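PDB 4ILV: intradiol ring-cleavage dioxygenase from Streptomyces sp. SirexAA-E, which probably uses a non-haem iron(III) centre to cleave catechol-type aromatic rings between their two hydroxyl-bearing carbons. Local coordinates for residues Leu123-Val133 / Thr145-Asn155. Numbering follows the deposited sequence.
Sequences LYPGRTRHIHV and TQLYFPGEPRN. With FE (Fe (III) ion), chain C; EDO (1,2-ethanediol), chain D.
Arg-127 turns the Gln-146 oxygen into a double acceptor: NH1 lies 2.8 Å from Gln-146 OE1 and NH2 donates to the same atom, both in the guanidinium plane, although the amide plane is rotated 62° from it. Arg-127 NH1 also donates, at 2.7 Å, to O1 of an ethanediol (probably from crystallisation) that chelates the iron(III), and the same nitrogen lies over the His-130 ring centre. Arg-127 CB points away from 145-155; bends at chi2 (-117°) and chi3 (35°) bring the guanidinium back to Gln-146, and Asp-158 pairs with NE. Iron is bound by Tyr-124 OH, NE2 of His-130 and His-132, and Tyr-95, the two-tyrosine, two-histidine set of intradiol dioxygenases. His-130 ND1 donates to Thr-128 O at 2.9 Å, nearly in the ring plane, fixing the ring's rotation.

Arg-129 forms a side-on salt bridge with Glu-152: NE donates to OE1 at 2.7 Å from above the carboxylate plane, and NH2 to OE2 on its syn side, while Arg-129 CD stands 4.1 Å over the Phe-149 centroid. A methionine here would probably leave the Glu-152 carboxylate without its charged mate. Arg-154 NH2 bonds Tyr-124 O and Arg-127 O, tying down the turn.

Strands 130-136 and 143-148 form an antiparallel hairpin at the sheet's edge (Leu-147 N to Ile-131 O, 2.8 Å). Strand 83-87 flanks 130-136, and Ile-131, Val-133 and Leu-147 pack against strands 64-72 and 175-183 of the second sheet.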
# COMPACT_ATOMS: atom_id res chain seq x y z
N LEU A 123 -5.24 -2.39 -13.91
CA LEU A 123 -4.15 -1.86 -14.73
C LEU A 123 -4.57 -0.59 -15.50
O LEU A 123 -5.73 -0.47 -15.93
CB LEU A 123 -3.70 -2.90 -15.74
CG LEU A 123 -3.02 -4.15 -15.22
CD1 LEU A 123 -2.62 -5.00 -16.42
CD2 LEU A 123 -1.81 -3.79 -14.38
N TYR A 124 -3.61 0.30 -15.71
CA TYR A 124 -3.80 1.50 -16.51
C TYR A 124 -2.55 1.74 -17.38
O TYR A 124 -1.57 1.01 -17.23
CB TYR A 124 -4.18 2.69 -15.61
CG TYR A 124 -3.15 3.14 -14.60
CD1 TYR A 124 -2.14 4.03 -14.94
CD2 TYR A 124 -3.23 2.73 -13.28
CE1 TYR A 124 -1.22 4.47 -14.01
CE2 TYR A 124 -2.31 3.16 -12.32
CZ TYR A 124 -1.31 4.04 -12.70
OH TYR A 124 -0.39 4.49 -11.78
N PRO A 125 -2.60 2.70 -18.33
CA PRO A 125 -1.49 2.72 -19.30
C PRO A 125 -0.07 2.90 -18.73
O PRO A 125 0.20 3.78 -17.90
CB PRO A 125 -1.87 3.88 -20.24
CG PRO A 125 -3.39 3.91 -20.19
CD PRO A 125 -3.70 3.61 -18.73
N GLY A 126 0.83 2.04 -19.20
CA GLY A 126 2.24 2.17 -18.91
C GLY A 126 2.72 1.61 -17.59
O GLY A 126 3.92 1.56 -17.36
N ARG A 127 1.82 1.17 -16.72
CA ARG A 127 2.24 0.75 -15.39
C ARG A 127 1.81 -0.67 -15.06
O ARG A 127 0.71 -1.10 -15.42
CB ARG A 127 1.71 1.70 -14.30
CG ARG A 127 2.13 3.15 -14.45
CD ARG A 127 2.98 3.65 -13.29
NE ARG A 127 3.85 2.62 -12.74
CZ ARG A 127 4.06 2.44 -11.44
NH1 ARG A 127 3.45 3.24 -10.56
NH2 ARG A 127 4.86 1.47 -11.02
N THR A 128 2.66 -1.37 -14.33
CA THR A 128 2.27 -2.64 -13.74
C THR A 128 1.32 -2.36 -12.57
O THR A 128 1.09 -1.21 -12.21
CB THR A 128 3.48 -3.44 -13.26
OG1 THR A 128 3.07 -4.78 -12.96
CG2 THR A 128 4.09 -2.79 -12.03
N ARG A 129 0.76 -3.42 -11.99
CA ARG A 129 -0.20 -3.27 -10.91
C ARG A 129 0.49 -2.81 -9.60
O ARG A 129 1.54 -3.35 -9.23
CB ARG A 129 -0.91 -4.60 -10.71
CG ARG A 129 -2.27 -4.45 -10.08
CD ARG A 129 -2.94 -5.80 -9.91
NE ARG A 129 -2.90 -6.59 -11.13
CZ ARG A 129 -3.78 -6.53 -12.12
NH1 ARG A 129 -4.81 -5.68 -12.08
NH2 ARG A 129 -3.62 -7.33 -13.17
N HIS A 130 -0.11 -1.85 -8.89
CA HIS A 130 0.52 -1.32 -7.68
C HIS A 130 -0.46 -0.63 -6.74
O HIS A 130 -1.50 -0.15 -7.16
CB HIS A 130 1.62 -0.32 -8.04
CG HIS A 130 1.11 0.87 -8.81
ND1 HIS A 130 0.79 0.80 -10.15
CD2 HIS A 130 0.84 2.14 -8.42
CE1 HIS A 130 0.35 1.98 -10.56
NE2 HIS A 130 0.37 2.81 -9.53
N ILE A 131 -0.08 -0.53 -5.47
CA ILE A 131 -0.78 0.29 -4.50
C ILE A 131 0.20 1.33 -3.97
O ILE A 131 1.33 0.99 -3.60
CB ILE A 131 -1.27 -0.58 -3.32
CG1 ILE A 131 -2.39 -1.51 -3.78
CG2 ILE A 131 -1.75 0.30 -2.17
CD1 ILE A 131 -2.80 -2.52 -2.70
N HIS A 132 -0.21 2.60 -3.92
CA HIS A 132 0.68 3.63 -3.42
C HIS A 132 0.60 3.75 -1.90
O HIS A 132 -0.46 3.55 -1.32
CB HIS A 132 0.32 4.99 -4.01
CG HIS A 132 0.58 5.11 -5.48
ND1 HIS A 132 1.79 5.52 -5.99
CD2 HIS A 132 -0.23 4.91 -6.55
CE1 HIS A 132 1.73 5.55 -7.31
NE2 HIS A 132 0.51 5.18 -7.67
N VAL A 133 1.71 4.09 -1.26
CA VAL A 133 1.70 4.30 0.18
C VAL A 133 2.74 5.34 0.63
O VAL A 133 3.88 5.37 0.14
CB VAL A 133 1.89 2.96 0.96
CG1 VAL A 133 3.25 2.31 0.63
CG2 VAL A 133 1.74 3.17 2.49
N THR A 145 6.36 5.49 -1.31
CA THR A 145 6.73 4.26 -2.00
C THR A 145 5.53 3.55 -2.61
O THR A 145 4.42 4.07 -2.60
CB THR A 145 7.54 3.31 -1.05
OG1 THR A 145 8.09 2.22 -1.78
CG2 THR A 145 6.68 2.78 0.08
N GLN A 146 5.76 2.36 -3.16
CA GLN A 146 4.69 1.59 -3.77
C GLN A 146 4.80 0.11 -3.42
O GLN A 146 5.88 -0.39 -3.10
CB GLN A 146 4.73 1.74 -5.29
CG GLN A 146 4.64 3.17 -5.76
CD GLN A 146 4.69 3.29 -7.26
OE1 GLN A 146 4.30 2.37 -7.99
NE2 GLN A 146 5.17 4.43 -7.75
N LEU A 147 3.68 -0.61 -3.52
CA LEU A 147 3.69 -2.06 -3.35
C LEU A 147 3.31 -2.76 -4.64
O LEU A 147 2.38 -2.34 -5.33
CB LEU A 147 2.74 -2.47 -2.23
CG LEU A 147 2.93 -1.74 -0.90
CD1 LEU A 147 1.91 -2.23 0.12
CD2 LEU A 147 4.36 -1.88 -0.36
N TYR A 148 4.01 -3.85 -4.96
CA TYR A 148 3.77 -4.58 -6.20
C TYR A 148 3.24 -5.98 -5.94
O TYR A 148 3.28 -6.47 -4.81
CB TYR A 148 5.04 -4.66 -7.06
CG TYR A 148 5.51 -3.30 -7.53
CD1 TYR A 148 4.87 -2.66 -8.58
CD2 TYR A 148 6.58 -2.66 -6.93
CE1 TYR A 148 5.28 -1.42 -9.02
CE2 TYR A 148 7.01 -1.41 -7.36
CZ TYR A 148 6.34 -0.80 -8.41
OH TYR A 148 6.74 0.44 -8.87
N PHE A 149 2.75 -6.61 -7.01
CA PHE A 149 2.10 -7.91 -6.96
C PHE A 149 2.95 -8.97 -7.63
O PHE A 149 3.52 -8.70 -8.69
CB PHE A 149 0.73 -7.84 -7.68
CG PHE A 149 -0.27 -7.00 -6.94
CD1 PHE A 149 -1.30 -7.59 -6.23
CD2 PHE A 149 -0.16 -5.62 -6.93
CE1 PHE A 149 -2.21 -6.82 -5.53
CE2 PHE A 149 -1.07 -4.84 -6.24
CZ PHE A 149 -2.10 -5.44 -5.53
N PRO A 150 3.01 -10.17 -7.04
CA PRO A 150 3.82 -11.25 -7.60
C PRO A 150 3.20 -11.80 -8.88
O PRO A 150 1.98 -11.94 -8.96
CB PRO A 150 3.78 -12.32 -6.50
CG PRO A 150 2.47 -12.09 -5.82
CD PRO A 150 2.28 -10.59 -5.83
N GLY A 151 4.05 -12.11 -9.85
CA GLY A 151 3.64 -12.84 -11.03
C GLY A 151 2.94 -12.02 -12.10
O GLY A 151 2.40 -12.58 -13.05
N GLU A 152 2.96 -10.71 -11.95
CA GLU A 152 2.35 -9.82 -12.95
C GLU A 152 3.23 -9.66 -14.18
O GLU A 152 4.38 -9.25 -14.06
CB GLU A 152 2.11 -8.45 -12.35
CG GLU A 152 1.01 -8.42 -11.33
CD GLU A 152 -0.37 -8.53 -11.95
OE1 GLU A 152 -1.31 -8.80 -11.19
OE2 GLU A 152 -0.52 -8.32 -13.18
N PRO A 153 2.69 -9.97 -15.38
CA PRO A 153 3.49 -9.81 -16.59
C PRO A 153 4.12 -8.42 -16.71
O PRO A 153 5.26 -8.31 -17.15
CB PRO A 153 2.48 -10.06 -17.71
CG PRO A 153 1.51 -11.02 -17.11
CD PRO A 153 1.38 -10.59 -15.66
N ARG A 154 3.42 -7.37 -16.29
CA ARG A 154 3.96 -6.02 -16.43
C ARG A 154 5.14 -5.70 -15.51
O ARG A 154 5.78 -4.66 -15.65
CB ARG A 154 2.84 -4.97 -16.32
CG ARG A 154 1.93 -4.94 -17.55
CD ARG A 154 0.87 -3.87 -17.38
NE ARG A 154 0.07 -3.70 -18.59
CZ ARG A 154 -0.56 -2.59 -18.91
NH1 ARG A 154 -1.25 -2.53 -20.04
NH2 ARG A 154 -0.50 -1.52 -18.10
N ASN A 155 5.44 -6.60 -14.59
CA ASN A 155 6.64 -6.44 -13.77
C ASN A 155 7.90 -6.50 -14.63
O ASN A 155 8.94 -5.96 -14.26
CB ASN A 155 6.70 -7.51 -12.68
CG ASN A 155 5.64 -7.31 -11.61
OD1 ASN A 155 4.95 -6.27 -11.56
ND2 ASN A 155 5.50 -8.30 -10.75
FE FE C . -0.29 4.85 -9.76
C1 EDO D . 1.92 6.68 -11.35
O1 EDO D . 1.86 5.45 -10.59
C2 EDO D . 0.53 7.31 -11.46
O2 EDO D . -0.21 7.17 -10.23
O HOH W 1 2.83 -5.48 -9.64
O HOH W 2 3.96 6.26 -4.41